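Long-range contacts in putative sensory box/GGDEF family protein (Vibrio parahaemolyticus, PDB 3LID), which probably makes the second messenger cyclic di-GMP from GTP through its GGDEF domain, the chain here being the extracellular PDC-fold sensor domain of the longer protein: residues L85-T90 with D162-Y167; K92-Y97 with G105-L110; S131-E136 with S151-M156; S243-I248 with L267-L272. All blocks are in the same frame, centred on the assembly; numbering follows the deposited sequence.

Contact 1 (L85-T90 with D162-Y167); sequences LDTSGT and DVRQGY
Tyr167 turns an edge of its ring toward the bend where Asp86 leads into Thr87. Asp86 O lies near the ring plane, 3.8 Å from Tyr167 CD2, and Thr87 CA approaches Tyr167 CE2 obliquely, at 4.1 Å. With CG beside the backbone N and anti to the carbonyl carbon (chi1 -58°), the ring runs outward along the bend, and its hydroxyl is held from two sides. Water 1 joins Tyr167 OH to Thr87 O, while Arg164 NH1 donates to Tyr167 OH at 3.0 Å, the hydroxyl oxygen lying close to the guanidinium plane. That arginine is positioned in turn by the carbonyl oxygens of Gln123 and Leu125 and by the side chain of Asn127; Phe119 of helix 117-124 meets the tyrosine ring edge-to-face.

Thr87 reaches across with its methyl group: CG2 rests 3.5 Å from Arg164 O. Water 2 bridges Thr87 N and Gln165 O where the two segments part. Asp86 directs its carboxylate back into its own turn, and OD1 receives Ser88 OG and Thr90 N from opposite faces of the carboxylate plane.

Two backbone bonds fasten the strands, Leu85 N to Tyr167 O at 2.9 Å and Tyr167 N to Leu85 O at 2.7 Å. Gly166 CA also approaches Leu85 O to 3.0 Å, a closeness helped by the lack of a side chain. Gln165 and Gly166 together face Ile158 on the next strand, a classic beta bulge near the start of a central strand in the antiparallel sheet of the PDC fold.

Contact 2 (K92-Y97 with G105-L110); sequences KVRIKY and GPSLIL
Arg94 reaches across to Ile109 with an extended chain, and its NH1 donates to Ile109 O at 2.9 Å, the oxygen lying 16° out of the guanidinium plane. The reach depends on CG standing anti to the backbone N (chi1 178°), with the chain straight from there to NE. Near its root, Arg94 CB packs on Leu110 CD2 at 3.7 Å, so the arginine is touched at both ends. Ile95 points to the other face of the sheet, where its CD1 presses on Pro106 CA at 3.4 Å, tighter than usual van der Waals contact.

Backbone bonds set this first shell. Ser107 N donates to Arg94 O at 2.9 Å, and Lys96 and Gly105 exchange a pair of bonds, Lys96 N to Gly105 O at 3.0 Å and Gly105 N to Lys96 O at 3.1 Å. These are the rungs of the beta hairpin formed by strands 91-98 and 103-106, the latter an outermost strand of the antiparallel PDC sheet within this chain.

Ser107 also forms an ST turn: its OG accepts from Ile109 N at 2.9 Å, which probably helps present Ile109 O to the arginine. Lys96, bent at chi3, lays its CD over one face of the guanidinium group near the rim. Water 3 accepts from Arg94 N and makes a weak bond to Ser107 O. Farther out, Glu91 offers Arg94 NE a long, weak ion pair, while Trp69 and Glu66 of helix 59-76 cover Ile95 and Pro106 respectively.

Contact 3 (S131-E136 with S151-M156); sequences SAWGIE and SLRILM. With PO4 (phosphate ion), chain C; EDO (1,2-ethanediol), chain G; EDO (1,2-ethanediol), chain H.
Ser131 and Leu155 exchange two backbone hydrogen bonds, and Trp133 N continues the ladder to Arg153 O at 2.9 Å. Glu136 and Ser151 form a second reciprocal pair. Between the ladders the register slips by one residue, and water 4 lies there, accepting from both Arg153 N and Arg153 NH1.

Apolar contacts line one face. Leu152 sets CD2 against Ala132 CB at 3.8 Å and CB against Ile135 CG1 at 3.9 Å; on the other face Leu155 CD1 lies 4.2 Å from Trp133 CB.

These are adjoining antiparallel strands of the PDC sheet, and the end of Arg153 borders an anion site. Arg153, extended from CG to NE, donates through NE to phosphate O3 at 2.6 Å and through NH2 to phosphate O4 at 2.9 Å. The ion probably comes from the crystallisation liquor, but Tyr118, Lys113, Arg116, Arg83, Arg139 and Asn171 also bind it, consistent with a ligand pocket of the kind PDC sensors have.

Glu136 grips the arginine through its backbone: NH1 donates to Glu136 O at 3.0 Å, while Ser151 N reaches that oxygen from the opposite face of the carbonyl plane. Glu136 OE2 lies over one guanidinium face toward the rim, the two planes 50° apart, related by charge alone; it forms its salt bridge with Arg116. Trp133 NE1 donates almost straight (172°) to Glu136 OE1 at 2.9 Å, helping to fix the carboxylate's rotation.

Contact 4 (S243-I248 with L267-L272); sequences SGEHLI and LSNEQL
Leu247 carries the apolar side of this contact, packing on Leu272. Its CB lies 3.9 Å from Leu267 O and equally near Leu272 CD1. From there CG continues anti to the backbone N (chi1 167°), which sends the branch toward Leu272 of helix 269-274. At the tip, Leu247 CD2 meets Leu272 CD2 at 3.8 Å, the two side chains crossing at about a right angle. Thr15 and Ala16 of helix 9-45 also pack on Leu247, as do Tyr240 and Tyr242 of the neighbouring strand.

Backbone bonds hold that leucine in place: Leu247 N donates to Leu267 O at 2.8 Å and Leu267 N to Leu247 O at 2.9 Å. On the other face of the sheet Ser268 CB sits over the His246 ring in a CH-pi contact, 4.0 Å from its centroid.

One residue on, Asn269 N reaches back to Glu245 O at 3.0 Å, so the first helical residue still bonds to the partner chain. Ser268 is the N-cap: its N donates to Gln271 OE1 at 3.0 Å, and its OG accepts weakly from Gln271 N. The result is a beta hairpin, strands 246-254 and 260-268, whose second strand passes directly into a helix through a capping box.

Overall arrangement
From the N terminus, helix 9-45 runs alongside both sheets, touching Leu247, Leu267 and Leu272 of contact 4 near its start and Ile154 of contact 3 near its end. Contact 1 closes the longest loop, from strand 79-86 to strand 163-173. Nested within it, and in series with each other, are contact 2, a short hairpin, and contact 3, the pairing of strands 131-140 and 150-160. These three share the seven-stranded sheet; contact 1 touches both others, whereas contacts 2 and 3 do not touch. Contact 4 follows in series, ties two strands of the other sheet, and has its centre about 51 Å from that of contact 1. No loops cross.

Contact 1 (L85-T90 with D162-Y167)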
loop_
_atom_site.group_PDB
_atom_site.type_symbol
_atom_site.label_atom_id
_atom_site.label_comp_id
_atom_site.label_asym_id
_atom_site.label_seq_id
_atom_site.Cartn_x
_atom_site.Cartn_y
_atom_site.Cartn_z
ATOM N N LEU A 85 4.751 14.368 -13.798
ATOM C CA LEU A 85 5.510 15.556 -13.329
ATOM C C LEU A 85 6.551 15.873 -14.392
ATOM O O LEU A 85 7.176 14.996 -14.971
ATOM C CB LEU A 85 6.258 15.254 -11.979
ATOM C CG LEU A 85 5.377 15.312 -10.710
ATOM C CD1 LEU A 85 4.191 14.346 -10.738
ATOM C CD2 LEU A 85 6.351 14.858 -9.504
ATOM N N ASP A 86 6.771 17.170 -14.619
ATOM C CA ASP A 86 7.822 17.473 -15.602
ATOM C C ASP A 86 9.198 17.357 -14.967
ATOM O O ASP A 86 9.311 16.999 -13.758
ATOM C CB ASP A 86 7.524 18.848 -16.213
ATOM C CG ASP A 86 7.699 20.023 -15.243
ATOM O OD1 ASP A 86 8.272 19.956 -14.108
ATOM O OD2 ASP A 86 7.190 21.139 -15.636
ATOM N N THR A 87 10.249 17.695 -15.739
ATOM C CA THR A 87 11.585 17.475 -15.168
ATOM C C THR A 87 11.888 18.371 -13.993
ATOM O O THR A 87 12.744 18.053 -13.191
ATOM C CB THR A 87 12.715 17.631 -16.222
ATOM O OG1 THR A 87 12.604 18.954 -16.776
ATOM C CG2 THR A 87 12.549 16.608 -17.312
ATOM N N SER A 88 11.174 19.477 -13.832
ATOM C CA SER A 88 11.381 20.340 -12.673
ATOM C C SER A 88 10.634 19.892 -11.431
ATOM O O SER A 88 10.801 20.470 -10.339
ATOM C CB SER A 88 11.016 21.814 -13.032
ATOM O OG SER A 88 9.587 21.939 -13.103
ATOM N N GLY A 89 9.860 18.814 -11.591
ATOM C CA GLY A 89 9.039 18.277 -10.478
ATOM C C GLY A 89 7.666 18.906 -10.303
ATOM O O GLY A 89 6.987 18.681 -9.274
ATOM N N THR A 90 7.209 19.661 -11.292
ATOM C CA THR A 90 5.889 20.311 -11.262
ATOM C C THR A 90 4.844 19.351 -11.890
ATOM O O THR A 90 5.062 18.816 -12.964
ATOM C CB THR A 90 5.890 21.658 -12.006
ATOM O OG1 THR A 90 6.647 22.575 -11.213
ATOM C CG2 THR A 90 4.441 22.235 -12.014
ATOM N N ASP A 162 15.334 9.704 -26.183
ATOM C CA ASP A 162 16.353 9.769 -25.155
ATOM C C ASP A 162 16.459 11.021 -24.325
ATOM O O ASP A 162 17.343 11.119 -23.523
ATOM C CB ASP A 162 17.737 9.353 -25.659
ATOM C CG ASP A 162 17.706 7.961 -26.287
ATOM O OD1 ASP A 162 17.277 6.988 -25.593
ATOM O OD2 ASP A 162 18.025 7.834 -27.503
ATOM N N VAL A 163 15.507 11.954 -24.451
ATOM C CA VAL A 163 15.540 13.132 -23.657
ATOM C C VAL A 163 14.405 13.027 -22.610
ATOM O O VAL A 163 13.236 12.887 -22.971
ATOM C CB VAL A 163 15.268 14.392 -24.538
ATOM C CG1 VAL A 163 15.242 15.661 -23.685
ATOM C CG2 VAL A 163 16.398 14.453 -25.689
ATOM N N ARG A 164 14.808 13.101 -21.353
ATOM C CA ARG A 164 13.810 12.956 -20.274
ATOM C C ARG A 164 12.790 14.082 -20.349
ATOM O O ARG A 164 13.147 15.290 -20.452
ATOM C CB ARG A 164 14.520 12.995 -18.921
ATOM C CG ARG A 164 13.507 12.605 -17.795
ATOM C CD ARG A 164 14.290 12.460 -16.459
ATOM N NE ARG A 164 15.085 11.235 -16.613
ATOM C CZ ARG A 164 15.774 10.684 -15.626
ATOM N NH1 ARG A 164 15.736 11.189 -14.411
ATOM N NH2 ARG A 164 16.438 9.547 -15.860
ATOM N N GLN A 165 11.503 13.708 -20.346
ATOM C CA GLN A 165 10.379 14.668 -20.344
ATOM C C GLN A 165 9.784 14.925 -18.956
ATOM O O GLN A 165 9.125 15.936 -18.709
ATOM C CB GLN A 165 9.260 14.153 -21.269
ATOM C CG GLN A 165 9.798 13.951 -22.726
ATOM C CD GLN A 165 10.344 15.307 -23.298
ATOM O OE1 GLN A 165 9.577 16.261 -23.409
ATOM N NE2 GLN A 165 11.620 15.361 -23.686
ATOM N N GLY A 166 10.026 13.987 -18.062
ATOM C CA GLY A 166 9.361 14.073 -16.741
ATOM C C GLY A 166 9.265 12.654 -16.141
ATOM O O GLY A 166 9.963 11.745 -16.518
ATOM N N TYR A 167 8.302 12.531 -15.234
ATOM C CA TYR A 167 8.176 11.302 -14.438
ATOM C C TYR A 167 6.745 10.899 -14.384
ATOM O O TYR A 167 5.879 11.706 -14.057
ATOM C CB TYR A 167 8.659 11.582 -12.988
ATOM C CG TYR A 167 10.093 12.081 -13.021
ATOM C CD1 TYR A 167 11.157 11.169 -12.956
ATOM C CD2 TYR A 167 10.368 13.440 -13.122
ATOM C CE1 TYR A 167 12.503 11.622 -13.057
ATOM C CE2 TYR A 167 11.695 13.912 -13.245
ATOM C CZ TYR A 167 12.747 12.970 -13.199
ATOM O OH TYR A 167 14.031 13.419 -13.298
HETATM O O HOH W 1 14.600 15.921 -13.327
HETATM O O HOH W 2 10.104 18.966 -18.502
#

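Contact 2 (K92-Y97 with G105-L110)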
loop_
_atom_site.group_PDB
_atom_site.type_symbol
_atom_site.label_atom_id
_atom_site.label_comp_id
_atom_site.label_asym_id
_atom_site.label_seq_id
_atom_site.Cartn_x
_atom_site.Cartn_y
_atom_site.Cartn_z
ATOM N N LYS A 92 1.985 18.122 -14.049
ATOM C CA LYS A 92 1.454 18.620 -15.346
ATOM C C LYS A 92 0.123 17.886 -15.630
ATOM O O LYS A 92 -0.820 18.477 -16.255
ATOM C CB LYS A 92 2.399 18.314 -16.476
ATOM C CG LYS A 92 3.813 18.964 -16.311
ATOM C CD LYS A 92 3.723 20.452 -16.339
ATOM C CE LYS A 92 3.054 20.858 -17.618
ATOM N NZ LYS A 92 3.447 22.230 -17.904
ATOM N N VAL A 93 0.031 16.620 -15.176
ATOM C CA VAL A 93 -1.191 15.829 -15.436
ATOM C C VAL A 93 -1.488 15.164 -14.119
ATOM O O VAL A 93 -0.582 14.585 -13.506
ATOM C CB VAL A 93 -1.019 14.720 -16.468
ATOM C CG1 VAL A 93 -2.399 14.116 -16.754
ATOM C CG2 VAL A 93 -0.478 15.312 -17.828
ATOM N N ARG A 94 -2.716 15.327 -13.628
ATOM C CA ARG A 94 -3.006 14.741 -12.316
ATOM C C ARG A 94 -4.441 14.190 -12.306
ATOM O O ARG A 94 -5.415 14.968 -12.355
ATOM C CB ARG A 94 -2.904 15.858 -11.265
ATOM C CG ARG A 94 -3.243 15.391 -9.852
ATOM C CD ARG A 94 -2.801 16.434 -8.816
ATOM N NE ARG A 94 -3.062 15.922 -7.480
ATOM C CZ ARG A 94 -3.610 16.624 -6.473
ATOM N NH1 ARG A 94 -3.972 17.919 -6.598
ATOM N NH2 ARG A 94 -3.816 15.989 -5.299
ATOM N N ILE A 95 -4.543 12.864 -12.275
ATOM C CA ILE A 95 -5.877 12.233 -12.168
ATOM C C ILE A 95 -5.947 11.778 -10.741
ATOM O O ILE A 95 -5.005 11.191 -10.234
ATOM C CB ILE A 95 -5.939 11.045 -13.160
ATOM C CG1 ILE A 95 -6.017 11.546 -14.647
ATOM C CG2 ILE A 95 -7.036 10.031 -12.803
ATOM C CD1 ILE A 95 -6.813 12.656 -14.936
ATOM N N LYS A 96 -7.104 12.014 -10.137
ATOM C CA LYS A 96 -7.365 11.573 -8.735
ATOM C C LYS A 96 -8.531 10.601 -8.806
ATOM O O LYS A 96 -9.442 10.775 -9.635
ATOM C CB LYS A 96 -7.737 12.745 -7.800
ATOM C CG LYS A 96 -6.568 13.751 -7.753
ATOM C CD LYS A 96 -6.997 14.911 -6.958
ATOM C CE LYS A 96 -7.024 14.448 -5.432
ATOM N NZ LYS A 96 -7.179 15.637 -4.478
ATOM N N TYR A 97 -8.509 9.598 -7.906
ATOM C CA TYR A 97 -9.579 8.588 -7.918
ATOM C C TYR A 97 -10.001 8.375 -6.480
ATOM O O TYR A 97 -9.156 8.328 -5.521
ATOM C CB TYR A 97 -9.059 7.279 -8.566
ATOM C CG TYR A 97 -10.038 6.122 -8.349
ATOM C CD1 TYR A 97 -11.229 6.071 -9.092
ATOM C CD2 TYR A 97 -9.730 5.126 -7.437
ATOM C CE1 TYR A 97 -12.114 5.007 -8.936
ATOM C CE2 TYR A 97 -10.605 4.026 -7.235
ATOM C CZ TYR A 97 -11.770 3.993 -8.005
ATOM O OH TYR A 97 -12.615 2.915 -7.799
ATOM N N GLY A 105 -11.030 11.664 -12.085
ATOM C CA GLY A 105 -11.015 12.712 -13.091
ATOM C C GLY A 105 -9.826 13.621 -12.806
ATOM O O GLY A 105 -9.150 13.508 -11.736
ATOM N N PRO A 106 -9.570 14.550 -13.712
ATOM C CA PRO A 106 -8.347 15.364 -13.579
ATOM C C PRO A 106 -8.522 16.501 -12.604
ATOM O O PRO A 106 -9.677 16.993 -12.411
ATOM C CB PRO A 106 -8.179 15.950 -15.027
ATOM C CG PRO A 106 -9.598 16.008 -15.564
ATOM C CD PRO A 106 -10.192 14.665 -15.039
ATOM N N SER A 107 -7.421 16.997 -12.029
ATOM C CA SER A 107 -7.457 18.208 -11.196
ATOM C C SER A 107 -6.617 19.290 -11.816
ATOM O O SER A 107 -5.525 18.978 -12.427
ATOM C CB SER A 107 -6.825 17.858 -9.823
ATOM O OG SER A 107 -6.746 18.955 -8.926
ATOM N N LEU A 108 -7.023 20.531 -11.560
ATOM C CA LEU A 108 -6.199 21.627 -11.999
ATOM C C LEU A 108 -5.374 22.130 -10.816
ATOM O O LEU A 108 -4.635 23.169 -10.973
ATOM C CB LEU A 108 -7.101 22.783 -12.502
ATOM C CG LEU A 108 -7.853 22.487 -13.797
ATOM C CD1 LEU A 108 -8.883 23.651 -13.969
ATOM C CD2 LEU A 108 -6.956 22.398 -14.966
ATOM N N ILE A 109 -5.379 21.390 -9.700
ATOM C CA ILE A 109 -4.605 21.826 -8.522
ATOM C C ILE A 109 -3.223 21.143 -8.732
ATOM O O ILE A 109 -3.090 19.938 -8.438
ATOM C CB ILE A 109 -5.224 21.419 -7.186
ATOM C CG1 ILE A 109 -6.591 22.165 -7.010
ATOM C CG2 ILE A 109 -4.307 21.837 -6.024
ATOM C CD1 ILE A 109 -7.413 21.601 -5.896
ATOM N N LEU A 110 -2.280 21.872 -9.370
ATOM C CA LEU A 110 -1.020 21.306 -9.823
ATOM C C LEU A 110 0.107 21.957 -9.021
ATOM O O LEU A 110 0.192 23.189 -8.961
ATOM C CB LEU A 110 -0.840 21.549 -11.299
ATOM C CG LEU A 110 -1.947 20.906 -12.118
ATOM C CD1 LEU A 110 -1.820 21.255 -13.595
ATOM C CD2 LEU A 110 -1.891 19.349 -11.980
HETATM O O HOH W 3 -4.495 17.053 -15.074
#

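Contact 3 (S131-E136 with S151-M156)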
loop_
_atom_site.group_PDB
_atom_site.type_symbol
_atom_site.label_atom_id
_atom_site.label_comp_id
_atom_site.label_asym_id
_atom_site.label_seq_id
_atom_site.Cartn_x
_atom_site.Cartn_y
_atom_site.Cartn_z
ATOM N N SER A 131 10.745 2.150 -10.619
ATOM C CA SER A 131 11.111 1.773 -9.294
ATOM C C SER A 131 9.974 2.283 -8.399
ATOM O O SER A 131 8.888 2.546 -8.879
ATOM C CB SER A 131 12.443 2.393 -8.883
ATOM O OG SER A 131 12.915 1.884 -7.585
ATOM N N ALA A 132 10.226 2.353 -7.094
ATOM C CA ALA A 132 9.160 2.704 -6.144
ATOM C C ALA A 132 9.695 3.316 -4.873
ATOM O O ALA A 132 10.835 3.027 -4.496
ATOM C CB ALA A 132 8.235 1.457 -5.783
ATOM N N TRP A 133 8.896 4.169 -4.224
ATOM C CA TRP A 133 9.290 4.817 -2.989
ATOM C C TRP A 133 8.642 4.000 -1.831
ATOM O O TRP A 133 7.587 3.367 -2.013
ATOM C CB TRP A 133 8.764 6.267 -2.999
ATOM C CG TRP A 133 9.253 7.103 -1.867
ATOM C CD1 TRP A 133 8.490 7.718 -0.931
ATOM C CD2 TRP A 133 10.627 7.460 -1.603
ATOM N NE1 TRP A 133 9.325 8.424 -0.057
ATOM C CE2 TRP A 133 10.626 8.262 -0.434
ATOM C CE3 TRP A 133 11.847 7.091 -2.206
ATOM C CZ2 TRP A 133 11.803 8.808 0.125
ATOM C CZ3 TRP A 133 13.066 7.634 -1.651
ATOM C CH2 TRP A 133 13.024 8.451 -0.483
ATOM N N GLY A 134 9.311 4.004 -0.660
ATOM C CA GLY A 134 8.683 3.346 0.554
ATOM C C GLY A 134 7.320 3.990 0.885
ATOM O O GLY A 134 7.071 5.178 0.648
ATOM N N ILE A 135 6.446 3.212 1.505
ATOM C CA ILE A 135 5.118 3.710 1.899
ATOM C C ILE A 135 5.245 4.966 2.763
ATOM O O ILE A 135 6.064 5.005 3.681
ATOM C CB ILE A 135 4.364 2.603 2.664
ATOM C CG1 ILE A 135 4.021 1.496 1.630
ATOM C CG2 ILE A 135 3.043 3.183 3.243
ATOM C CD1 ILE A 135 3.559 0.172 2.341
ATOM N N GLU A 136 4.498 6.016 2.386
ATOM C CA GLU A 136 4.642 7.347 3.017
ATOM C C GLU A 136 3.342 8.081 2.812
ATOM O O GLU A 136 2.678 7.958 1.741
ATOM C CB GLU A 136 5.758 8.095 2.282
ATOM C CG GLU A 136 5.930 9.512 2.715
ATOM C CD GLU A 136 7.135 10.088 1.955
ATOM O OE1 GLU A 136 8.277 9.781 2.318
ATOM O OE2 GLU A 136 6.959 10.842 0.986
ATOM N N SER A 151 0.668 5.914 0.933
ATOM C CA SER A 151 0.790 5.600 -0.516
ATOM C C SER A 151 2.129 5.002 -0.781
ATOM O O SER A 151 3.132 5.402 -0.183
ATOM C CB SER A 151 0.775 6.876 -1.435
ATOM O OG SER A 151 -0.474 7.431 -1.605
ATOM N N LEU A 152 2.128 4.021 -1.705
ATOM C CA LEU A 152 3.347 3.426 -2.214
ATOM C C LEU A 152 3.488 3.965 -3.653
ATOM O O LEU A 152 2.651 3.717 -4.518
ATOM C CB LEU A 152 3.180 1.898 -2.161
ATOM C CG LEU A 152 4.531 1.153 -2.291
ATOM C CD1 LEU A 152 4.360 -0.392 -1.819
ATOM C CD2 LEU A 152 5.072 1.270 -3.680
ATOM N N ARG A 153 4.472 4.816 -3.855
ATOM C CA ARG A 153 4.506 5.580 -5.142
ATOM C C ARG A 153 5.390 4.800 -6.118
ATOM O O ARG A 153 6.564 4.547 -5.861
ATOM C CB ARG A 153 5.144 6.977 -4.880
ATOM C CG ARG A 153 4.122 7.865 -4.104
ATOM C CD ARG A 153 4.860 9.094 -3.481
ATOM N NE ARG A 153 3.958 9.853 -2.643
ATOM C CZ ARG A 153 3.676 9.528 -1.390
ATOM N NH1 ARG A 153 4.222 8.398 -0.838
ATOM N NH2 ARG A 153 2.828 10.291 -0.702
ATOM N N ILE A 154 4.833 4.469 -7.276
ATOM C CA ILE A 154 5.628 3.850 -8.374
ATOM C C ILE A 154 6.180 5.050 -9.219
ATOM O O ILE A 154 5.402 6.006 -9.467
ATOM C CB ILE A 154 4.731 3.033 -9.259
ATOM C CG1 ILE A 154 3.831 2.092 -8.387
ATOM C CG2 ILE A 154 5.592 2.277 -10.266
ATOM C CD1 ILE A 154 4.651 1.118 -7.488
ATOM N N LEU A 155 7.449 4.991 -9.574
ATOM C CA LEU A 155 8.160 6.112 -10.201
ATOM C C LEU A 155 8.821 5.630 -11.459
ATOM O O LEU A 155 9.420 4.589 -11.459
ATOM C CB LEU A 155 9.220 6.559 -9.233
ATOM C CG LEU A 155 8.693 6.909 -7.839
ATOM C CD1 LEU A 155 9.918 7.152 -6.929
ATOM C CD2 LEU A 155 7.846 8.294 -7.925
ATOM N N MET A 156 8.673 6.400 -12.566
ATOM C CA MET A 156 9.286 5.985 -13.841
ATOM C C MET A 156 9.592 7.266 -14.630
ATOM O O MET A 156 8.651 7.925 -15.128
ATOM C CB MET A 156 8.281 5.068 -14.582
ATOM C CG MET A 156 8.778 4.540 -15.937
ATOM S SD MET A 156 7.475 3.683 -16.741
ATOM C CE MET A 156 8.445 3.409 -18.183
HETATM P P PO4 C . 1.967 13.045 -2.798
HETATM O O1 PO4 C . 0.458 13.313 -2.951
HETATM O O2 PO4 C . 2.612 14.202 -3.572
HETATM O O3 PO4 C . 2.381 11.747 -3.428
HETATM O O4 PO4 C . 2.373 13.103 -1.329
HETATM C C1 EDO G . 13.911 3.149 -2.954
HETATM O O1 EDO G . 12.645 3.083 -2.279
HETATM C C2 EDO G . 14.858 4.056 -2.188
HETATM O O2 EDO G . 14.365 4.201 -0.857
HETATM C C1 EDO H . 3.484 6.280 8.047
HETATM O O1 EDO H . 3.618 5.179 9.032
HETATM C C2 EDO H . 3.212 5.659 6.690
HETATM O O2 EDO H . 4.400 4.993 6.238
HETATM O O HOH W 4 5.623 6.032 -1.432
#

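Contact 4 (S243-I248 with L267-L272)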
loop_
_atom_site.group_PDB
_atom_site.type_symbol
_atom_site.label_atom_id
_atom_site.label_comp_id
_atom_site.label_asym_id
_atom_site.label_seq_id
_atom_site.Cartn_x
_atom_site.Cartn_y
_atom_site.Cartn_z
ATOM N N SER A 243 2.535 -15.457 24.328
ATOM C CA SER A 243 3.121 -14.834 25.521
ATOM C C SER A 243 2.298 -15.120 26.789
ATOM O O SER A 243 2.583 -14.544 27.807
ATOM C CB SER A 243 3.116 -13.284 25.333
ATOM O OG SER A 243 1.756 -12.807 25.314
ATOM N N GLY A 244 1.239 -15.908 26.716
ATOM C CA GLY A 244 0.351 -16.058 27.876
ATOM C C GLY A 244 -0.881 -15.169 27.814
ATOM O O GLY A 244 -1.887 -15.425 28.475
ATOM N N GLU A 245 -0.815 -14.108 27.012
ATOM C CA GLU A 245 -1.919 -13.157 26.902
ATOM C C GLU A 245 -2.365 -12.835 25.448
ATOM O O GLU A 245 -3.533 -12.475 25.185
ATOM C CB GLU A 245 -1.489 -11.879 27.567
ATOM C CG GLU A 245 -1.304 -12.082 29.074
ATOM C CD GLU A 245 -1.652 -10.838 29.853
ATOM O OE1 GLU A 245 -0.872 -9.855 29.760
ATOM O OE2 GLU A 245 -2.704 -10.837 30.551
ATOM N N HIS A 246 -1.433 -12.992 24.541
ATOM C CA HIS A 246 -1.692 -12.784 23.111
ATOM C C HIS A 246 -1.024 -13.913 22.362
ATOM O O HIS A 246 0.140 -14.284 22.639
ATOM C CB HIS A 246 -1.109 -11.420 22.645
ATOM C CG HIS A 246 -2.029 -10.271 22.906
ATOM N ND1 HIS A 246 -2.171 -9.686 24.153
ATOM C CD2 HIS A 246 -2.890 -9.615 22.087
ATOM C CE1 HIS A 246 -3.091 -8.740 24.097
ATOM N NE2 HIS A 246 -3.563 -8.695 22.862
ATOM N N LEU A 247 -1.721 -14.400 21.346
ATOM C CA LEU A 247 -1.116 -15.259 20.328
ATOM C C LEU A 247 -0.835 -14.355 19.120
ATOM O O LEU A 247 -1.737 -13.634 18.706
ATOM C CB LEU A 247 -2.152 -16.247 19.850
ATOM C CG LEU A 247 -1.721 -16.988 18.576
ATOM C CD1 LEU A 247 -0.422 -17.840 18.745
ATOM C CD2 LEU A 247 -2.906 -17.837 18.054
ATOM N N ILE A 248 0.398 -14.317 18.669
ATOM C CA ILE A 248 0.709 -13.514 17.478
ATOM C C ILE A 248 1.255 -14.511 16.443
ATOM O O ILE A 248 2.267 -15.232 16.698
ATOM C CB ILE A 248 1.789 -12.511 17.786
ATOM C CG1 ILE A 248 1.286 -11.537 18.867
ATOM C CG2 ILE A 248 2.137 -11.698 16.495
ATOM C CD1 ILE A 248 2.319 -10.672 19.247
ATOM N N LEU A 267 -4.174 -12.075 18.346
ATOM C CA LEU A 267 -5.441 -12.337 19.041
ATOM C C LEU A 267 -5.173 -12.440 20.561
ATOM O O LEU A 267 -4.210 -13.110 21.007
ATOM C CB LEU A 267 -5.970 -13.694 18.622
ATOM C CG LEU A 267 -6.377 -13.691 17.148
ATOM C CD1 LEU A 267 -6.256 -15.105 16.615
ATOM C CD2 LEU A 267 -7.782 -13.152 17.106
ATOM N N SER A 268 -5.960 -11.722 21.336
ATOM C CA SER A 268 -5.828 -11.833 22.828
ATOM C C SER A 268 -6.525 -13.118 23.292
ATOM O O SER A 268 -7.273 -13.788 22.516
ATOM C CB SER A 268 -6.556 -10.669 23.462
ATOM O OG SER A 268 -7.936 -10.817 23.139
ATOM N N ASN A 269 -6.289 -13.494 24.548
ATOM C CA ASN A 269 -6.976 -14.667 25.104
ATOM C C ASN A 269 -8.436 -14.597 24.928
ATOM O O ASN A 269 -9.089 -15.606 24.669
ATOM C CB ASN A 269 -6.704 -14.792 26.601
ATOM C CG ASN A 269 -5.272 -15.132 26.877
ATOM O OD1 ASN A 269 -4.705 -14.706 27.894
ATOM N ND2 ASN A 269 -4.655 -15.878 25.967
ATOM N N GLU A 270 -8.979 -13.401 25.054
ATOM C CA GLU A 270 -10.421 -13.282 25.029
ATOM C C GLU A 270 -10.887 -13.674 23.623
ATOM O O GLU A 270 -11.906 -14.384 23.444
ATOM C CB GLU A 270 -10.812 -11.847 25.357
ATOM C CG GLU A 270 -12.275 -11.606 25.302
ATOM C CD GLU A 270 -12.933 -11.725 26.658
ATOM O OE1 GLU A 270 -12.238 -11.451 27.676
ATOM O OE2 GLU A 270 -14.150 -12.056 26.710
ATOM N N GLN A 271 -10.116 -13.253 22.616
ATOM C CA GLN A 271 -10.571 -13.447 21.243
ATOM C C GLN A 271 -10.401 -14.884 20.909
ATOM O O GLN A 271 -11.197 -15.447 20.177
ATOM C CB GLN A 271 -9.816 -12.535 20.256
ATOM C CG GLN A 271 -9.900 -11.050 20.585
ATOM C CD GLN A 271 -9.094 -10.221 19.619
ATOM O OE1 GLN A 271 -7.879 -10.106 19.752
ATOM N NE2 GLN A 271 -9.765 -9.639 18.638
ATOM N N LEU A 272 -9.389 -15.514 21.498
ATOM C CA LEU A 272 -9.137 -16.917 21.243
ATOM C C LEU A 272 -10.228 -17.835 21.826
ATOM O O LEU A 272 -10.620 -18.821 21.181
ATOM C CB LEU A 272 -7.776 -17.300 21.806
ATOM C CG LEU A 272 -6.520 -16.783 21.129
ATOM C CD1 LEU A 272 -5.315 -16.990 22.082
ATOM C CD2 LEU A 272 -6.286 -17.579 19.873
#